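Local atomic coordinates of klebicin C activity (Klebsiella pneumoniae, PDB entry 7NNA), a protein that is a bacteriocin fragment, the Tol-binding domain of a Klebsiella toxin, and probably takes part in toxin import through the outer-membrane efflux channel TolC. Residues Ser22-His26 against Ala158-Ala162; Gln43-Ala47 against Glu137-Gln141. All blocks are in the same frame, centred on the assembly; numbering follows the deposited sequence. Where two conformers were deposited one is given.

Contact 1 of 2, residues Ser22-His26 against Ala158-Ala162; sequences SAAIH and AKAKA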
loop_
_atom_site.group_PDB
_atom_site.type_symbol
_atom_site.label_atom_id
_atom_site.label_comp_id
_atom_site.label_asym_id
_atom_site.label_seq_id
_atom_site.Cartn_x
_atom_site.Cartn_y
_atom_site.Cartn_z
ATOM N N SER A 22 10.508 28.355 7.882
ATOM C CA SER A 22 9.881 27.149 8.467
ATOM C C SER A 22 8.455 26.937 7.988
ATOM O O SER A 22 8.030 25.775 7.902
ATOM C CB SER A 22 9.935 27.173 9.991
ATOM O OG SER A 22 9.438 28.408 10.468
ATOM N N ALA A 23 7.702 28.021 7.646
ATOM C CA ALA A 23 6.346 27.822 7.086
ATOM C C ALA A 23 6.519 27.062 5.715
ATOM O O ALA A 23 5.721 26.172 5.383
ATOM C CB ALA A 23 5.692 29.143 6.801
ATOM N N ALA A 24 7.548 27.436 4.912
ATOM C CA ALA A 24 7.756 26.780 3.598
ATOM C C ALA A 24 8.125 25.292 3.793
ATOM O O ALA A 24 7.653 24.449 3.043
ATOM C CB ALA A 24 8.852 27.471 2.815
ATOM N N ILE A 25 8.910 24.988 4.772
ATOM C CA ILE A 25 9.248 23.583 5.098
ATOM C C ILE A 25 8.003 22.824 5.584
ATOM O O ILE A 25 7.823 21.638 5.219
ATOM C CB ILE A 25 10.430 23.515 6.081
ATOM C CG1 ILE A 25 11.741 23.918 5.365
ATOM C CG2 ILE A 25 10.574 22.093 6.746
ATOM C CD1 ILE A 25 12.806 24.316 6.335
ATOM N N HIS A 26 7.159 23.444 6.368
ATOM C CA HIS A 26 5.892 22.766 6.809
ATOM C C HIS A 26 4.980 22.541 5.563
ATOM O O HIS A 26 4.356 21.464 5.429
ATOM C CB HIS A 26 5.206 23.617 7.888
ATOM C CG HIS A 26 3.845 23.132 8.316
ATOM N ND1 HIS A 26 2.868 24.019 8.685
ATOM C CD2 HIS A 26 3.364 21.869 8.451
ATOM C CE1 HIS A 26 1.820 23.271 9.033
ATOM N NE2 HIS A 26 2.072 21.970 8.850
ATOM N N ALA A 158 7.584 19.833 11.829
ATOM C CA ALA A 158 7.636 21.035 10.968
ATOM C C ALA A 158 6.537 22.003 11.357
ATOM O O ALA A 158 6.791 23.227 11.397
ATOM C CB ALA A 158 7.503 20.656 9.478
ATOM N N LYS A 159 5.312 21.493 11.620
ATOM C CA LYS A 159 4.208 22.343 12.097
ATOM C C LYS A 159 4.581 23.037 13.425
ATOM O O LYS A 159 4.395 24.269 13.576
ATOM C CB LYS A 159 2.927 21.504 12.337
ATOM C CG LYS A 159 1.719 22.401 12.630
ATOM C CD LYS A 159 0.452 21.597 12.847
ATOM C CE LYS A 159 -0.709 22.525 13.187
ATOM N NZ LYS A 159 -1.926 21.746 13.504
ATOM N N ALA A 160 5.086 22.267 14.405
ATOM C CA ALA A 160 5.473 22.831 15.697
ATOM C C ALA A 160 6.572 23.890 15.528
ATOM O O ALA A 160 6.541 24.955 16.178
ATOM C CB ALA A 160 5.941 21.711 16.637
ATOM N N LYS A 161 7.537 23.621 14.656
ATOM C CA LYS A 161 8.629 24.597 14.408
ATOM C C LYS A 161 8.102 25.868 13.704
ATOM O O LYS A 161 8.436 26.970 14.117
ATOM C CB LYS A 161 9.728 23.932 13.578
ATOM C CG LYS A 161 10.983 24.784 13.338
ATOM C CD LYS A 161 11.588 25.352 14.653
ATOM C CE LYS A 161 12.950 26.035 14.528
ATOM N NZ LYS A 161 13.129 26.804 13.254
ATOM N N ALA A 162 7.279 25.731 12.656
ATOM C CA ALA A 162 6.706 26.878 11.939
ATOM C C ALA A 162 5.888 27.746 12.935
ATOM O O ALA A 162 6.027 28.973 12.951
ATOM C CB ALA A 162 5.787 26.380 10.813
HETATM O O HOH W 1 8.910 23.937 9.664
#
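Ser-22 opens the contact by laying its CB and OG against the backbone of Ala-162, with OG 3.5 Å from Ala-162 CA. In the conformer described, the hydroxyl is within hydrogen-bonding range of the Asp-165 carboxylate on helix 93-197 and of the Gln-18 carbonyl on its own helix. Asp-165 also forms a salt bridge with Lys-161, whose aliphatic CG passes beside Ser-22 CB. The carbonyl oxygen of Ser-22 reaches the other helix through one water, which donates to it at 2.7 Å and to Ala-158 O at 2.8 Å. Both carbonyls also accept the normal helical N-H, from His-26 and Ala-162, so the water adds a second partner to each. Ala-23 offers little beyond its CA, met by the methyl of Ala-162, and Ile-25 brushes Ala-158 CB with CG2 at 4.4 Å. His-26 closes the segment. With CG anti to the backbone N (chi1 174°), its ring lies flat over the start of Lys-159: Lys-159 CA stands 3.8 Å from the centroid of the His-26 ring, 7° off the normal, a CH-pi contact over the face. Lys-159 CB lies 3.6 Å from His-26 NE2, and the extended lysine chain then leads the ammonium away. The methyl of Ala-158 rests on His-26 CA. The small alanines at this crossing are consistent with the close antiparallel approach of helix 14-79 and helix 93-197, whose local axes come within 8.3 Å at 159°, in a surface-lying part of a long helical hairpin.

Contact 2 of 2, residues Gln43-Ala47 against Glu137-Gln141; sequences QAERA and EQRKQ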
loop_
_atom_site.group_PDB
_atom_site.type_symbol
_atom_site.label_atom_id
_atom_site.label_comp_id
_atom_site.label_asym_id
_atom_site.label_seq_id
_atom_site.Cartn_x
_atom_site.Cartn_y
_atom_site.Cartn_z
ATOM N N GLN A 43 -2.493 1.825 -3.013
ATOM C CA GLN A 43 -1.864 0.514 -2.780
ATOM C C GLN A 43 -2.813 -0.467 -2.050
ATOM O O GLN A 43 -2.783 -1.698 -2.325
ATOM C CB GLN A 43 -0.581 0.719 -1.971
ATOM C CG GLN A 43 0.220 -0.591 -1.771
ATOM C CD GLN A 43 0.537 -1.282 -3.068
ATOM O OE1 GLN A 43 0.850 -0.649 -4.046
ATOM N NE2 GLN A 43 0.494 -2.597 -3.107
ATOM N N ALA A 44 -3.659 0.028 -1.106
ATOM C CA ALA A 44 -4.700 -0.827 -0.490
ATOM C C ALA A 44 -5.664 -1.322 -1.602
ATOM O O ALA A 44 -6.141 -2.479 -1.558
ATOM C CB ALA A 44 -5.508 -0.011 0.526
ATOM N N GLU A 45 -6.001 -0.421 -2.599
ATOM C CA GLU A 45 -6.848 -0.890 -3.698
ATOM C C GLU A 45 -6.160 -1.987 -4.534
ATOM O O GLU A 45 -6.815 -2.925 -4.969
ATOM C CB GLU A 45 -7.368 0.265 -4.557
ATOM C CG GLU A 45 -8.257 1.206 -3.748
ATOM C CD GLU A 45 -9.469 0.538 -3.112
ATOM O OE1 GLU A 45 -10.161 -0.225 -3.814
ATOM O OE2 GLU A 45 -9.692 0.737 -1.899
ATOM N N ARG A 46 -4.855 -1.879 -4.760
ATOM C CA ARG A 46 -4.112 -2.927 -5.497
ATOM C C ARG A 46 -4.053 -4.203 -4.704
ATOM O O ARG A 46 -4.198 -5.285 -5.286
ATOM C CB ARG A 46 -2.711 -2.464 -5.906
ATOM C CG ARG A 46 -2.778 -1.725 -7.239
ATOM C CD ARG A 46 -1.436 -1.268 -7.779
ATOM N NE ARG A 46 -0.741 -0.473 -6.789
ATOM C CZ ARG A 46 -0.590 0.839 -6.836
ATOM N NH1 ARG A 46 -1.046 1.537 -7.876
ATOM N NH2 ARG A 46 0.031 1.463 -5.868
ATOM N N ALA A 47 -3.897 -4.116 -3.371
ATOM C CA ALA A 47 -3.935 -5.360 -2.541
ATOM C C ALA A 47 -5.340 -6.002 -2.642
ATOM O O ALA A 47 -5.480 -7.258 -2.737
ATOM C CB ALA A 47 -3.567 -5.018 -1.065
ATOM N N GLU A 137 1.653 -7.382 -2.796
ATOM C CA GLU A 137 0.910 -6.107 -2.702
ATOM C C GLU A 137 0.667 -5.747 -1.200
ATOM O O GLU A 137 0.645 -4.576 -0.859
ATOM C CB GLU A 137 -0.418 -6.202 -3.452
ATOM C CG GLU A 137 -0.230 -6.303 -4.968
ATOM C CD GLU A 137 0.733 -5.334 -5.648
ATOM O OE1 GLU A 137 0.750 -4.127 -5.320
ATOM O OE2 GLU A 137 1.478 -5.788 -6.543
ATOM N N GLN A 138 0.441 -6.747 -0.332
ATOM C CA GLN A 138 0.275 -6.500 1.109
ATOM C C GLN A 138 1.606 -6.057 1.697
ATOM O O GLN A 138 1.627 -5.158 2.524
ATOM C CB GLN A 138 -0.195 -7.792 1.791
ATOM C CG GLN A 138 -1.627 -8.126 1.375
ATOM C CD GLN A 138 -2.152 -9.444 1.968
ATOM O OE1 GLN A 138 -3.305 -9.788 1.765
ATOM N NE2 GLN A 138 -1.356 -10.228 2.681
ATOM N N ARG A 139 2.730 -6.623 1.245
ATOM C CA ARG A 139 4.055 -6.206 1.745
ATOM C C ARG A 139 4.271 -4.715 1.389
ATOM O O ARG A 139 4.738 -3.903 2.250
ATOM C CB ARG A 139 5.173 -7.085 1.098
ATOM C CG ARG A 139 6.588 -6.800 1.656
ATOM C CD ARG A 139 7.749 -7.338 0.747
ATOM N NE ARG A 139 7.807 -6.627 -0.547
ATOM C CZ ARG A 139 8.328 -5.416 -0.728
ATOM N NH1 ARG A 139 8.875 -4.759 0.291
ATOM N NH2 ARG A 139 8.283 -4.840 -1.918
ATOM N N LYS A 140 3.989 -4.358 0.128
ATOM C CA LYS A 140 4.200 -2.966 -0.301
ATOM C C LYS A 140 3.284 -2.015 0.467
ATOM O O LYS A 140 3.679 -0.890 0.805
ATOM C CB LYS A 140 3.940 -2.830 -1.803
ATOM C CG LYS A 140 4.970 -3.625 -2.586
ATOM C CD LYS A 140 4.953 -3.388 -4.070
ATOM C CE LYS A 140 3.673 -3.788 -4.698
ATOM N NZ LYS A 140 3.580 -3.348 -6.127
ATOM N N GLN A 141 2.030 -2.436 0.688
ATOM C CA GLN A 141 1.096 -1.621 1.463
ATOM C C GLN A 141 1.632 -1.337 2.887
ATOM O O GLN A 141 1.600 -0.183 3.327
ATOM C CB GLN A 141 -0.284 -2.328 1.543
ATOM C CG GLN A 141 -1.325 -1.345 2.162
ATOM C CD GLN A 141 -2.663 -2.033 2.384
ATOM O OE1 GLN A 141 -3.031 -2.932 1.616
ATOM N NE2 GLN A 141 -3.370 -1.670 3.449
#
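Two torsions of Gln-43, an anti chi1 (-175°) followed by a bend at chi2 (55°), swing its amide across the helix interface, where it crosses the Glu-137 side chain at about a right angle. Glu-137, itself bent at chi2, curls its carboxylate back to meet it. Gln-43 NE2 donates to Glu-137 OE1 at 2.7 Å, almost straight and from the anti side, and to Glu-137 O at 3.0 Å, on a lone pair in the carbonyl plane. That carbonyl keeps its helical bond from Gln-141 N as well. At the other end of the amide, in the Arg-46 conformer described, Gln-43 OE1 takes both NE and NH2 of Arg-46 from one face of its plane, the NH2 bond measuring 2.9 Å. Partners at both ends define which way round the amide sits, and probably limit its rotation. Lys-140 NZ forms a salt bridge with Glu-137 OE1 at 3.0 Å, so this oxygen serves two partners and the carboxylate probably stays ionised. Nearer the backbones, Gln-43 CG packs on Gln-141 CA at 3.5 Å, and Ala-47 CA on Glu-137 CB. Gln-141 OE1 lies 3.4 Å from both Ala-44 CA and Ala-47 CB, while its NE2 bonds to Glu-145. Gln-138 also touches Met-51. Helices 14-79 and 93-197, 8.7 Å apart here between local axes, are the arms of a long antiparallel hairpin, joined near the middle of the chain by this partly buried Gln-Glu link.

In the fold
Both contacts join helix 14-79 to helix 93-197, and together they illustrate how a long antiparallel hairpin can keep similar spacing with different chemistry. Contact 2, its centre about 4 Å from the centre of the chain, is partly buried; contact 1, its centre about 27 Å from that point, is a surface contact nearer the start of the first helix. Their nearest atoms are about 22 Å apart, so they do not touch. In sequence, contact 2 falls within contact 1, as a hairpin requires. Between the segments themselves, direct side-chain hydrogen bonds occur in contact 2, while contact 1 has alanine methyls, a histidine face and a bridging water, with Ser-22 also reaching Asp-165 just beyond.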